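Local coordinates for protein glucose dehydrogenase (PDB 7CGZ) that belongs to the glucose/sorbosone dehydrogenase family and is built as a beta-propeller of antiparallel sheets, at residues L7-E12 with E336-L341; L27-P32 with G60-V65; K293-L298 with E317-V322. All blocks are in the same frame, centred on the assembly; numbering follows the deposited sequence.

Interaction 1: residues L7-E12 with E336-L341; sequences LQDGLE and ERDGKL
Lys340 lies along Gln8 and Asp9, where two nearly antiparallel strands meet with 162° between their directions. Its CB sits 3.5 Å from Gln8 O. CG and CD carry the chain outward, CD passing beside the carboxylate of Glu317, and CE comes to 4.2 Å from CB of Asp9. A bend at the last torsion then turns NZ back along its own strand, where it bonds Asp338 O at 3.1 Å and forms a weaker salt bridge to Asp338 OD2. The other oxygen of that carboxylate serves the opposite strand: Asp338 OD1 takes the Gly10 N-H at 2.8 Å, nearly in line with its C-O bond. Asp338 CG lies trans to the backbone N (chi1 -174°), which brings the carboxylate back to Gly10 although CB starts away from it. Gly10 N thus holds one oxygen of the carboxylate from the opposite strand, while Lys340 touches the other only weakly from its own; the positive charge probably eases the approach of Asp9 OD2 to the carboxylate.

The backbone ladder is irregular in two places. Leu7 N donates to Leu341 O at 2.7 Å while Leu341 N donates to Gln8 O at 2.9 Å, so two residues face one in a classic bulge. Further on, Gly10 and Leu11 both face Gly339 in a G1 bulge, Gly10 having the positive phi (73°) of its first position; Gly339 N reaches Leu11 O at 2.8 Å, and Leu11 N returns a bond to Gly339 O. Beside the first bulge, CD2 of Leu341 packs 3.8 Å from CB of Leu7. Pairing of a strand near the N-terminus with one near the C-terminus, in a single sheet, is the "Velcro" closure by which a beta-propeller seals its ring.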
ATOM      1  N   LEU B   7     -23.356  -5.218   1.898  1.00 42.45           N
ATOM      2  CA  LEU B   7     -24.534  -5.998   1.527  1.00 40.04           C
ATOM      3  C   LEU B   7     -24.810  -7.149   2.482  1.00 40.72           C
ATOM      4  O   LEU B   7     -25.967  -7.570   2.611  1.00 43.02           O
ATOM      5  CB  LEU B   7     -24.386  -6.543   0.103  1.00 40.84           C
ATOM      6  CG  LEU B   7     -24.271  -5.478  -0.986  1.00 41.53           C
ATOM      7  CD1 LEU B   7     -24.338  -6.095  -2.370  1.00 40.30           C
ATOM      8  CD2 LEU B   7     -25.344  -4.409  -0.813  1.00 45.13           C
ATOM      9  N   GLN B   8     -23.791  -7.642   3.174  1.00 38.35           N
ATOM     10  CA  GLN B   8     -23.939  -8.832   3.992  1.00 39.75           C
ATOM     11  C   GLN B   8     -22.752  -8.911   4.936  1.00 38.93           C
ATOM     12  O   GLN B   8     -21.636  -8.541   4.562  1.00 35.92           O
ATOM     13  CB  GLN B   8     -24.014 -10.092   3.107  1.00 39.52           C
ATOM     14  CG  GLN B   8     -24.209 -11.374   3.878  1.00 36.07           C
ATOM     15  CD  GLN B   8     -25.537 -11.379   4.622  1.00 41.38           C
ATOM     16  OE1 GLN B   8     -26.584 -11.098   4.040  1.00 45.41           O
ATOM     17  NE2 GLN B   8     -25.491 -11.667   5.917  1.00 40.06           N
ATOM     18  N   ASP B   9     -22.988  -9.399   6.149  1.00 37.35           N
ATOM     19  CA  ASP B   9     -21.898  -9.662   7.076  1.00 37.94           C
ATOM     20  C   ASP B   9     -22.075 -11.070   7.628  1.00 36.74           C
ATOM     21  O   ASP B   9     -22.952 -11.820   7.189  1.00 38.69           O
ATOM     22  CB  ASP B   9     -21.827  -8.591   8.182  1.00 43.97           C
ATOM     23  CG  ASP B   9     -23.045  -8.598   9.094  1.00 49.35           C
ATOM     24  OD1 ASP B   9     -24.142  -9.013   8.639  1.00 45.94           O
ATOM     25  OD2 ASP B   9     -22.903  -8.174  10.266  1.00 50.33           O
ATOM     26  N   GLY B  10     -21.211 -11.461   8.560  1.00 37.48           N
ATOM     27  CA  GLY B  10     -21.345 -12.791   9.126  1.00 38.59           C
ATOM     28  C   GLY B  10     -20.924 -13.931   8.223  1.00 41.48           C
ATOM     29  O   GLY B  10     -21.265 -15.090   8.499  1.00 40.06           O
ATOM     30  N   LEU B  11     -20.189 -13.645   7.149  1.00 37.39           N
ATOM     31  CA  LEU B  11     -19.643 -14.691   6.288  1.00 37.47           C
ATOM     32  C   LEU B  11     -18.303 -15.136   6.862  1.00 37.20           C
ATOM     33  O   LEU B  11     -17.390 -14.318   7.006  1.00 37.43           O
ATOM     34  CB  LEU B  11     -19.477 -14.169   4.864  1.00 35.16           C
ATOM     35  CG  LEU B  11     -20.744 -13.684   4.171  1.00 34.67           C
ATOM     36  CD1 LEU B  11     -20.352 -12.723   3.059  1.00 33.46           C
ATOM     37  CD2 LEU B  11     -21.521 -14.882   3.623  1.00 38.81           C
ATOM     38  N   GLU B  12     -18.175 -16.420   7.190  1.00 35.90           N
ATOM     39  CA  GLU B  12     -16.953 -16.908   7.831  1.00 34.42           C
ATOM     40  C   GLU B  12     -15.870 -17.137   6.776  1.00 37.52           C
ATOM     41  O   GLU B  12     -15.940 -18.089   5.988  1.00 37.04           O
ATOM     42  CB  GLU B  12     -17.225 -18.179   8.632  1.00 37.43           C
ATOM     43  CG  GLU B  12     -16.049 -18.582   9.523  1.00 38.29           C
ATOM     44  CD  GLU B  12     -16.281 -19.897  10.259  1.00 44.78           C
ATOM     45  OE1 GLU B  12     -17.361 -20.503  10.090  1.00 43.98           O
ATOM     46  OE2 GLU B  12     -15.372 -20.334  10.996  1.00 48.37           O
ATOM     47  N   GLU B 336     -12.306 -12.130   7.001  1.00 36.59           N
ATOM     48  CA  GLU B 336     -12.136 -12.402   8.429  1.00 46.24           C
ATOM     49  C   GLU B 336     -13.305 -13.266   8.900  1.00 45.99           C
ATOM     50  O   GLU B 336     -14.094 -13.768   8.092  1.00 41.35           O
ATOM     51  CB  GLU B 336     -12.020 -11.116   9.249  1.00 48.20           C
ATOM     52  CG  GLU B 336     -10.951 -11.228  10.352  1.00 60.99           C
ATOM     53  CD  GLU B 336     -11.510 -11.722  11.697  1.00 63.84           C
ATOM     54  OE1 GLU B 336     -10.708 -12.235  12.518  1.00 72.01           O
ATOM     55  OE2 GLU B 336     -12.740 -11.593  11.940  1.00 64.22           O
ATOM     56  N   ARG B 337     -13.404 -13.454  10.222  1.00 49.74           N
ATOM     57  CA  ARG B 337     -14.480 -14.278  10.769  1.00 51.44           C
ATOM     58  C   ARG B 337     -15.829 -13.604  10.571  1.00 46.97           C
ATOM     59  O   ARG B 337     -16.827 -14.274  10.290  1.00 44.64           O
ATOM     60  CB  ARG B 337     -14.234 -14.580  12.249  1.00 57.95           C
ATOM     61  CG  ARG B 337     -13.034 -15.490  12.519  1.00 58.24           C
ATOM     62  CD  ARG B 337     -12.405 -15.158  13.870  1.00 70.07           C
ATOM     63  NE  ARG B 337     -12.349 -13.711  14.086  1.00 73.09           N
ATOM     64  CZ  ARG B 337     -12.149 -13.124  15.264  1.00 78.93           C
ATOM     65  NH1 ARG B 337     -11.983 -13.851  16.361  1.00 82.09           N
ATOM     66  NH2 ARG B 337     -12.119 -11.801  15.344  1.00 76.40           N
ATOM     67  N   ASP B 338     -15.876 -12.281  10.701  1.00 42.54           N
ATOM     68  CA  ASP B 338     -17.071 -11.520  10.353  1.00 41.40           C
ATOM     69  C   ASP B 338     -16.859 -10.893   8.976  1.00 44.59           C
ATOM     70  O   ASP B 338     -16.737  -9.678   8.810  1.00 45.81           O
ATOM     71  CB  ASP B 338     -17.363 -10.477  11.431  1.00 48.85           C
ATOM     72  CG  ASP B 338     -18.684  -9.743  11.212  1.00 51.05           C
ATOM     73  OD1 ASP B 338     -19.573 -10.264  10.504  1.00 46.15           O
ATOM     74  OD2 ASP B 338     -18.825  -8.622  11.753  1.00 55.22           O
ATOM     75  N   GLY B 339     -16.786 -11.770   7.973  1.00 38.72           N
ATOM     76  CA  GLY B 339     -16.497 -11.324   6.628  1.00 37.61           C
ATOM     77  C   GLY B 339     -17.717 -10.722   5.958  1.00 35.70           C
ATOM     78  O   GLY B 339     -18.857 -11.062   6.264  1.00 36.09           O
ATOM     79  N   LYS B 340     -17.463  -9.821   5.013  1.00 35.10           N
ATOM     80  CA  LYS B 340     -18.511  -8.978   4.456  1.00 36.07           C
ATOM     81  C   LYS B 340     -18.519  -9.049   2.936  1.00 35.61           C
ATOM     82  O   LYS B 340     -17.494  -9.301   2.301  1.00 35.99           O
ATOM     83  CB  LYS B 340     -18.327  -7.516   4.896  1.00 40.30           C
ATOM     84  CG  LYS B 340     -17.955  -7.380   6.383  1.00 44.54           C
ATOM     85  CD  LYS B 340     -18.214  -5.994   6.923  1.00 50.55           C
ATOM     86  CE  LYS B 340     -18.531  -6.037   8.418  1.00 51.72           C
ATOM     87  NZ  LYS B 340     -17.440  -6.720   9.180  1.00 51.21           N
ATOM     88  N   LEU B 341     -19.689  -8.808   2.363  1.00 32.55           N
ATOM     89  CA  LEU B 341     -19.847  -8.595   0.934  1.00 36.43           C
ATOM     90  C   LEU B 341     -20.083  -7.108   0.717  1.00 35.18           C
ATOM     91  O   LEU B 341     -21.038  -6.547   1.258  1.00 39.16           O
ATOM     92  CB  LEU B 341     -21.003  -9.431   0.382  1.00 34.90           C
ATOM     93  CG  LEU B 341     -21.596  -9.039  -0.970  1.00 38.59           C
ATOM     94  CD1 LEU B 341     -20.585  -9.282  -2.100  1.00 33.53           C
ATOM     95  CD2 LEU B 341     -22.881  -9.829  -1.216  1.00 38.70           C
TER

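Interaction 2: residues L27-P32 with G60-V65; sequences LITERP and GGLLEV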
ATOM      1  N   LEU B  27     -23.423 -16.235  -5.802  1.00 36.48           N
ATOM      2  CA  LEU B  27     -22.996 -17.319  -4.923  1.00 35.86           C
ATOM      3  C   LEU B  27     -21.749 -16.907  -4.164  1.00 36.12           C
ATOM      4  O   LEU B  27     -20.901 -16.198  -4.694  1.00 34.05           O
ATOM      5  CB  LEU B  27     -22.663 -18.594  -5.706  1.00 40.37           C
ATOM      6  CG  LEU B  27     -23.701 -19.570  -6.247  1.00 44.84           C
ATOM      7  CD1 LEU B  27     -24.792 -19.903  -5.242  1.00 36.19           C
ATOM      8  CD2 LEU B  27     -24.268 -18.990  -7.503  1.00 49.20           C
ATOM      9  N   ILE B  28     -21.601 -17.418  -2.943  1.00 34.74           N
ATOM     10  CA  ILE B  28     -20.445 -17.097  -2.111  1.00 34.03           C
ATOM     11  C   ILE B  28     -19.960 -18.360  -1.429  1.00 31.85           C
ATOM     12  O   ILE B  28     -20.762 -19.106  -0.861  1.00 34.53           O
ATOM     13  CB  ILE B  28     -20.790 -16.044  -1.035  1.00 31.20           C
ATOM     14  CG1 ILE B  28     -21.366 -14.807  -1.684  1.00 33.53           C
ATOM     15  CG2 ILE B  28     -19.600 -15.703  -0.130  1.00 33.07           C
ATOM     16  CD1 ILE B  28     -22.838 -14.836  -1.624  1.00 50.47           C
ATOM     17  N   THR B  29     -18.653 -18.574  -1.436  1.00 31.67           N
ATOM     18  CA  THR B  29     -18.056 -19.645  -0.656  1.00 34.63           C
ATOM     19  C   THR B  29     -17.563 -19.109   0.674  1.00 36.57           C
ATOM     20  O   THR B  29     -17.013 -18.006   0.750  1.00 31.54           O
ATOM     21  CB  THR B  29     -16.885 -20.294  -1.391  1.00 32.52           C
ATOM     22  OG1 THR B  29     -15.879 -19.301  -1.636  1.00 29.73           O
ATOM     23  CG2 THR B  29     -17.357 -20.904  -2.697  1.00 29.25           C
ATOM     24  N   GLU B  30     -17.763 -19.903   1.716  1.00 32.41           N
ATOM     25  CA  GLU B  30     -17.111 -19.717   2.996  1.00 33.84           C
ATOM     26  C   GLU B  30     -16.079 -20.823   3.113  1.00 36.10           C
ATOM     27  O   GLU B  30     -16.423 -22.008   3.003  1.00 36.12           O
ATOM     28  CB  GLU B  30     -18.117 -19.776   4.144  1.00 35.84           C
ATOM     29  CG  GLU B  30     -19.229 -18.727   4.055  1.00 36.38           C
ATOM     30  CD  GLU B  30     -20.263 -18.904   5.151  1.00 39.93           C
ATOM     31  OE1 GLU B  30     -19.991 -18.513   6.307  1.00 38.53           O
ATOM     32  OE2 GLU B  30     -21.331 -19.494   4.868  1.00 42.24           O
ATOM     33  N   ARG B  31     -14.822 -20.440   3.296  1.00 35.88           N
ATOM     34  CA  ARG B  31     -13.740 -21.422   3.251  1.00 37.59           C
ATOM     35  C   ARG B  31     -13.936 -22.618   4.181  1.00 38.28           C
ATOM     36  O   ARG B  31     -13.551 -23.734   3.781  1.00 36.09           O
ATOM     37  CB  ARG B  31     -12.403 -20.731   3.540  1.00 33.11           C
ATOM     38  CG  ARG B  31     -11.175 -21.570   3.199  1.00 37.61           C
ATOM     39  CD  ARG B  31      -9.911 -20.709   3.159  1.00 42.52           C
ATOM     40  NE  ARG B  31      -9.330 -20.529   4.488  1.00 46.69           N
ATOM     41  CZ  ARG B  31      -9.338 -19.382   5.160  1.00 55.20           C
ATOM     42  NH1 ARG B  31      -9.902 -18.301   4.627  1.00 55.94           N
ATOM     43  NH2 ARG B  31      -8.784 -19.313   6.369  1.00 53.27           N
ATOM     44  N   PRO B  32     -14.491 -22.480   5.399  1.00 40.49           N
ATOM     45  CA  PRO B  32     -14.750 -23.679   6.221  1.00 37.17           C
ATOM     46  C   PRO B  32     -15.493 -24.780   5.486  1.00 42.62           C
ATOM     47  O   PRO B  32     -15.355 -25.956   5.850  1.00 41.30           O
ATOM     48  CB  PRO B  32     -15.580 -23.126   7.380  1.00 38.27           C
ATOM     49  CG  PRO B  32     -15.050 -21.733   7.546  1.00 40.60           C
ATOM     50  CD  PRO B  32     -14.749 -21.239   6.161  1.00 37.83           C
ATOM     51  N   GLY B  60      -6.595 -24.014   3.446  1.00 50.57           N
ATOM     52  CA  GLY B  60      -7.468 -24.865   2.657  1.00 45.13           C
ATOM     53  C   GLY B  60      -8.930 -24.765   3.054  1.00 43.76           C
ATOM     54  O   GLY B  60      -9.287 -24.264   4.119  1.00 42.25           O
ATOM     55  N   GLY B  61      -9.792 -25.256   2.167  1.00 37.97           N
ATOM     56  CA  GLY B  61     -11.240 -25.288   2.385  1.00 34.69           C
ATOM     57  C   GLY B  61     -11.978 -25.187   1.078  1.00 33.20           C
ATOM     58  O   GLY B  61     -11.455 -25.649   0.111  1.00 34.32           O
ATOM     59  N   LEU B  62     -13.199 -24.686   1.101  1.00 32.76           N
ATOM     60  CA  LEU B  62     -13.931 -24.445  -0.152  1.00 32.50           C
ATOM     61  C   LEU B  62     -13.331 -23.171  -0.732  1.00 32.67           C
ATOM     62  O   LEU B  62     -13.211 -22.204  -0.006  1.00 32.31           O
ATOM     63  CB  LEU B  62     -15.416 -24.276   0.134  1.00 33.72           C
ATOM     64  CG  LEU B  62     -16.296 -24.103  -1.092  1.00 35.45           C
ATOM     65  CD1 LEU B  62     -16.086 -25.216  -2.088  1.00 37.28           C
ATOM     66  CD2 LEU B  62     -17.749 -24.022  -0.710  1.00 35.85           C
ATOM     67  N   LEU B  63     -12.991 -23.205  -2.008  1.00 34.89           N
ATOM     68  CA  LEU B  63     -12.296 -22.063  -2.615  1.00 32.40           C
ATOM     69  C   LEU B  63     -13.158 -21.405  -3.673  1.00 31.81           C
ATOM     70  O   LEU B  63     -14.066 -20.753  -3.300  1.00 30.99           O
ATOM     71  CB  LEU B  63     -10.931 -22.525  -3.125  1.00 31.51           C
ATOM     72  CG  LEU B  63     -10.049 -23.162  -2.058  1.00 32.28           C
ATOM     73  CD1 LEU B  63      -8.822 -23.824  -2.630  1.00 31.77           C
ATOM     74  CD2 LEU B  63      -9.650 -22.163  -1.001  1.00 31.11           C
ATOM     75  N   GLU B  64     -12.923 -21.660  -4.945  1.00 29.21           N
ATOM     76  CA  GLU B  64     -13.648 -20.860  -5.953  1.00 30.64           C
ATOM     77  C   GLU B  64     -15.028 -21.409  -6.297  1.00 34.20           C
ATOM     78  O   GLU B  64     -15.220 -22.593  -6.276  1.00 31.21           O
ATOM     79  CB  GLU B  64     -12.823 -20.779  -7.231  1.00 32.00           C
ATOM     80  CG  GLU B  64     -13.342 -19.752  -8.187  1.00 28.54           C
ATOM     81  CD  GLU B  64     -12.621 -18.437  -8.014  1.00 36.82           C
ATOM     82  OE1 GLU B  64     -12.755 -17.835  -6.944  1.00 34.22           O
ATOM     83  OE2 GLU B  64     -11.868 -18.082  -8.909  1.00 37.71           O
ATOM     84  N   VAL B  65     -15.948 -20.509  -6.594  1.00 30.80           N
ATOM     85  CA  VAL B  65     -17.269 -20.901  -7.127  1.00 29.93           C
ATOM     86  C   VAL B  65     -17.360 -20.202  -8.475  1.00 34.78           C
ATOM     87  O   VAL B  65     -17.143 -19.005  -8.524  1.00 32.77           O
ATOM     88  CB  VAL B  65     -18.419 -20.509  -6.197  1.00 30.48           C
ATOM     89  CG1 VAL B  65     -18.391 -19.029  -5.873  1.00 33.28           C
ATOM     90  CG2 VAL B  65     -19.741 -20.903  -6.814  1.00 33.01           C
TER
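Thr29 and Leu63 join strands of two successive propeller sheets, 26-30 and 62-67, which pack against each other instead of pairing in one sheet. Thr29 OG1 donates to Leu63 O at 2.9 Å, nearly along the C=O axis (163°). OG1 stands between the backbone N and the carbonyl carbon (chi1 60°), which points CG2 at the neighbouring apolar groups: it touches Leu62 CD2 and, also at 3.7 Å, Val65 CB. Leu27 CB extends this apolar patch, lying 3.9 Å from Val65 CG2. At the other end, Leu62 N bonds Arg31 O at 2.9 Å, and the stem of Arg31 runs past Gly60, its CG 3.4 Å from Gly60 O.

The next shell sets these groups in place. Ser16 N makes a weak second bond to Thr29 OG1, and Ser16 OG is bonded to Val65 N and to the Glu64 carboxylate, so strand 3-19 ties both sides. Leu63 and Glu64 form a classic bulge opposite Ser80, consistent with Leu63 O being turned out to Thr29. The buried carbonyl of Leu62 has no hydrogen-bond partner; a CA-H...O contact from Arg31 CA, 3.4 Å from Leu62 O, is what meets it.

Interaction 3: residues K293-L298 with E317-V322; sequences KALIRL and ERIREV
Lys293 lies on one face of the Glu317 carbonyl: its CB stands 3.3 Å from Glu317 O, almost straight above the plane of that peptide. A second flat group is covered in the same manner from the other segment, since CG1 of Ile319 sits 3.5 Å from Ala294 O, again over the peptide face, with Ile319 CB above the same side. Both are van der Waals contacts of carbon over a carbonyl, and the two segments share no direct hydrogen bond. The third flat group, the guanidinium of Arg318, is directed elsewhere: its NH2 forms a salt bridge to Asp335. Only its stem meets Lys293, CG lying 3.8 Å from Lys293 CE where the two chains cross at a slant. The charged ends diverge, Lys293 NZ and Arg318 NE being 6.2 Å apart, and Asp335 probably offsets the charge of the arginine.

This is packing between neighbouring sheets of the beta-propeller. Strand 294-301 belongs to a four-stranded sheet, while strand 319-324 is the edge strand of the sheet that closes the ring. The axes of the pieces 294-298 and 319-322 come no nearer than 8.0 Å and differ in direction by 44°, too far apart and too oblique for pairing.

Deeper in the seam the contact becomes purely apolar. Leu295 has CG trans to its backbone N (chi1 -177°), a torsion that swings the branch across to the other strand, and its CD1 reaches Val322 CG2 at 3.9 Å. Ile319 CG2 is a looser neighbour of the same methyl, 4.5 Å from Leu295 CD1. Phe286 and Leu332 touch both Leu295 and Val322. At the outer end Lys293, in the left-handed region (phi 51°), forms a G1 bulge with Ala294 opposite Ala289, and it packs on Val263 of the second subunit.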
ATOM      1  N   LYS B 293      -4.719  -4.276   3.270  1.00 33.82           N
ATOM      2  CA  LYS B 293      -6.138  -3.987   3.519  1.00 33.31           C
ATOM      3  C   LYS B 293      -6.648  -2.808   2.689  1.00 37.00           C
ATOM      4  O   LYS B 293      -7.095  -1.786   3.215  1.00 32.09           O
ATOM      5  CB  LYS B 293      -6.405  -3.755   5.012  1.00 34.40           C
ATOM      6  CG  LYS B 293      -5.806  -4.835   5.896  1.00 36.50           C
ATOM      7  CD  LYS B 293      -6.202  -4.712   7.367  1.00 35.10           C
ATOM      8  CE  LYS B 293      -5.836  -6.007   8.075  1.00 39.72           C
ATOM      9  NZ  LYS B 293      -5.538  -5.868   9.517  1.00 44.76           N
ATOM     10  N   ALA B 294      -6.623  -2.989   1.372  1.00 30.64           N
ATOM     11  CA  ALA B 294      -7.018  -1.934   0.445  1.00 32.77           C
ATOM     12  C   ALA B 294      -7.380  -2.568  -0.890  1.00 32.27           C
ATOM     13  O   ALA B 294      -7.191  -3.769  -1.101  1.00 31.55           O
ATOM     14  CB  ALA B 294      -5.899  -0.898   0.269  1.00 32.30           C
ATOM     15  N   LEU B 295      -7.905  -1.740  -1.789  1.00 28.33           N
ATOM     16  CA  LEU B 295      -8.219  -2.142  -3.152  1.00 32.78           C
ATOM     17  C   LEU B 295      -7.242  -1.461  -4.095  1.00 34.48           C
ATOM     18  O   LEU B 295      -7.111  -0.231  -4.081  1.00 30.48           O
ATOM     19  CB  LEU B 295      -9.657  -1.779  -3.517  1.00 34.13           C
ATOM     20  CG  LEU B 295     -10.103  -2.235  -4.907  1.00 36.31           C
ATOM     21  CD1 LEU B 295     -10.177  -3.774  -4.996  1.00 33.58           C
ATOM     22  CD2 LEU B 295     -11.444  -1.582  -5.249  1.00 38.33           C
ATOM     23  N   ILE B 296      -6.538  -2.250  -4.878  1.00 32.37           N
ATOM     24  CA  ILE B 296      -5.567  -1.716  -5.823  1.00 32.51           C
ATOM     25  C   ILE B 296      -6.255  -1.553  -7.169  1.00 34.97           C
ATOM     26  O   ILE B 296      -7.000  -2.440  -7.617  1.00 30.42           O
ATOM     27  CB  ILE B 296      -4.338  -2.642  -5.930  1.00 33.88           C
ATOM     28  CG1 ILE B 296      -3.627  -2.766  -4.577  1.00 33.47           C
ATOM     29  CG2 ILE B 296      -3.377  -2.151  -7.019  1.00 34.39           C
ATOM     30  CD1 ILE B 296      -2.549  -3.856  -4.568  1.00 36.59           C
ATOM     31  N   ARG B 297      -6.008  -0.422  -7.821  1.00 31.11           N
ATOM     32  CA  ARG B 297      -6.522  -0.163  -9.158  1.00 33.47           C
ATOM     33  C   ARG B 297      -5.364   0.142 -10.103  1.00 33.92           C
ATOM     34  O   ARG B 297      -4.652   1.138  -9.921  1.00 36.24           O
ATOM     35  CB  ARG B 297      -7.523   0.988  -9.121  1.00 36.35           C
ATOM     36  CG  ARG B 297      -8.043   1.395 -10.466  1.00 40.29           C
ATOM     37  CD  ARG B 297      -8.733   2.749 -10.349  1.00 46.58           C
ATOM     38  NE  ARG B 297      -9.076   3.260 -11.666  1.00 50.44           N
ATOM     39  CZ  ARG B 297      -8.904   4.513 -12.052  1.00 51.75           C
ATOM     40  NH1 ARG B 297      -8.405   5.414 -11.210  1.00 56.18           N
ATOM     41  NH2 ARG B 297      -9.253   4.864 -13.281  1.00 53.17           N
ATOM     42  N   LEU B 298      -5.173  -0.710 -11.106  1.00 32.94           N
ATOM     43  CA  LEU B 298      -4.132  -0.521 -12.109  1.00 35.23           C
ATOM     44  C   LEU B 298      -4.755   0.006 -13.392  1.00 38.38           C
ATOM     45  O   LEU B 298      -5.637  -0.638 -13.965  1.00 35.07           O
ATOM     46  CB  LEU B 298      -3.380  -1.822 -12.391  1.00 31.43           C
ATOM     47  CG  LEU B 298      -2.696  -2.490 -11.196  1.00 32.25           C
ATOM     48  CD1 LEU B 298      -2.105  -3.843 -11.587  1.00 33.16           C
ATOM     49  CD2 LEU B 298      -1.631  -1.574 -10.544  1.00 31.29           C
ATOM     50  N   GLU B 317     -10.071  -3.552   6.079  1.00 38.70           N
ATOM     51  CA  GLU B 317     -10.575  -4.876   5.747  1.00 38.82           C
ATOM     52  C   GLU B 317      -9.661  -5.552   4.733  1.00 38.08           C
ATOM     53  O   GLU B 317      -9.267  -4.933   3.737  1.00 36.48           O
ATOM     54  CB  GLU B 317     -12.005  -4.777   5.208  1.00 40.85           C
ATOM     55  CG  GLU B 317     -13.039  -4.535   6.307  1.00 43.23           C
ATOM     56  CD  GLU B 317     -14.318  -3.898   5.787  1.00 46.65           C
ATOM     57  OE1 GLU B 317     -14.307  -3.417   4.634  1.00 47.97           O
ATOM     58  OE2 GLU B 317     -15.328  -3.866   6.536  1.00 49.86           O
ATOM     59  N   ARG B 318      -9.309  -6.811   4.999  1.00 34.51           N
ATOM     60  CA  ARG B 318      -8.534  -7.605   4.051  1.00 37.06           C
ATOM     61  C   ARG B 318      -9.412  -7.989   2.872  1.00 36.17           C
ATOM     62  O   ARG B 318     -10.417  -8.684   3.043  1.00 36.64           O
ATOM     63  CB  ARG B 318      -7.983  -8.853   4.729  1.00 37.37           C
ATOM     64  CG  ARG B 318      -7.737  -8.654   6.202  1.00 43.61           C
ATOM     65  CD  ARG B 318      -6.643  -9.566   6.698  1.00 45.40           C
ATOM     66  NE  ARG B 318      -6.721 -10.890   6.097  1.00 45.47           N
ATOM     67  CZ  ARG B 318      -5.679 -11.707   5.996  1.00 51.58           C
ATOM     68  NH1 ARG B 318      -4.493 -11.318   6.454  1.00 49.15           N
ATOM     69  NH2 ARG B 318      -5.809 -12.896   5.428  1.00 46.97           N
ATOM     70  N   ILE B 319      -9.031  -7.556   1.675  1.00 33.39           N
ATOM     71  CA  ILE B 319      -9.869  -7.715   0.490  1.00 32.65           C
ATOM     72  C   ILE B 319      -9.483  -9.027  -0.191  1.00 32.25           C
ATOM     73  O   ILE B 319      -8.395  -9.156  -0.751  1.00 30.80           O
ATOM     74  CB  ILE B 319      -9.738  -6.518  -0.456  1.00 31.82           C
ATOM     75  CG1 ILE B 319     -10.104  -5.224   0.295  1.00 34.28           C
ATOM     76  CG2 ILE B 319     -10.649  -6.680  -1.657  1.00 31.46           C
ATOM     77  CD1 ILE B 319     -11.483  -5.281   0.935  1.00 36.01           C
ATOM     78  N   ARG B 320     -10.378 -10.009  -0.120  1.00 28.85           N
ATOM     79  CA  ARG B 320     -10.098 -11.349  -0.621  1.00 31.70           C
ATOM     80  C   ARG B 320     -10.563 -11.545  -2.058  1.00 30.15           C
ATOM     81  O   ARG B 320      -9.905 -12.265  -2.821  1.00 27.49           O
ATOM     82  CB  ARG B 320     -10.750 -12.386   0.310  1.00 29.85           C
ATOM     83  CG  ARG B 320     -10.942 -13.783  -0.261  1.00 28.39           C
ATOM     84  CD  ARG B 320      -9.618 -14.504  -0.360  1.00 32.70           C
ATOM     85  NE  ARG B 320      -9.044 -14.736   0.961  1.00 34.57           N
ATOM     86  CZ  ARG B 320      -7.825 -15.222   1.163  1.00 37.19           C
ATOM     87  NH1 ARG B 320      -7.057 -15.519   0.125  1.00 33.64           N
ATOM     88  NH2 ARG B 320      -7.368 -15.404   2.395  1.00 38.73           N
ATOM     89  N   GLU B 321     -11.656 -10.895  -2.467  1.00 28.33           N
ATOM     90  CA  GLU B 321     -12.264 -11.178  -3.760  1.00 31.77           C
ATOM     91  C   GLU B 321     -12.721  -9.885  -4.407  1.00 31.71           C
ATOM     92  O   GLU B 321     -13.168  -8.962  -3.714  1.00 28.92           O
ATOM     93  CB  GLU B 321     -13.464 -12.130  -3.616  1.00 31.28           C
ATOM     94  CG  GLU B 321     -14.261 -12.357  -4.912  1.00 33.08           C
ATOM     95  CD  GLU B 321     -13.597 -13.357  -5.840  1.00 35.89           C
ATOM     96  OE1 GLU B 321     -14.227 -14.401  -6.174  1.00 37.73           O
ATOM     97  OE2 GLU B 321     -12.444 -13.099  -6.254  1.00 37.36           O
ATOM     98  N   VAL B 322     -12.585  -9.824  -5.730  1.00 30.60           N
ATOM     99  CA  VAL B 322     -12.991  -8.675  -6.532  1.00 32.47           C
ATOM    100  C   VAL B 322     -13.670  -9.198  -7.787  1.00 32.65           C
ATOM    101  O   VAL B 322     -13.071  -9.976  -8.535  1.00 30.60           O
ATOM    102  CB  VAL B 322     -11.808  -7.766  -6.934  1.00 34.78           C
ATOM    103  CG1 VAL B 322     -12.350  -6.425  -7.426  1.00 33.32           C
ATOM    104  CG2 VAL B 322     -10.830  -7.570  -5.774  1.00 33.01           C
TER

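All three contacts engage the sheet that closes the propeller, but only interaction 1 lies within it, as a ladder of backbone bonds about 19 Å from the chain centre and partly open to solvent. Interactions 2 and 3 instead join that sheet to the sheets next to it. Interaction 2 is buried and combines a threonine hydroxyl bond and one backbone bond with apolar packing; interaction 3 is partly buried and relies on aliphatic groups laid over peptide faces. Strand 3-19 links 1 to 2, Glu12 N lying 2.9 Å from Glu30 OE1 in a probable hydrogen bond. Lys340 against Glu317 connects 1 with 3, while Glu64 and Glu321 bring 2 and 3 together beside Lys128, which salt-bridges both.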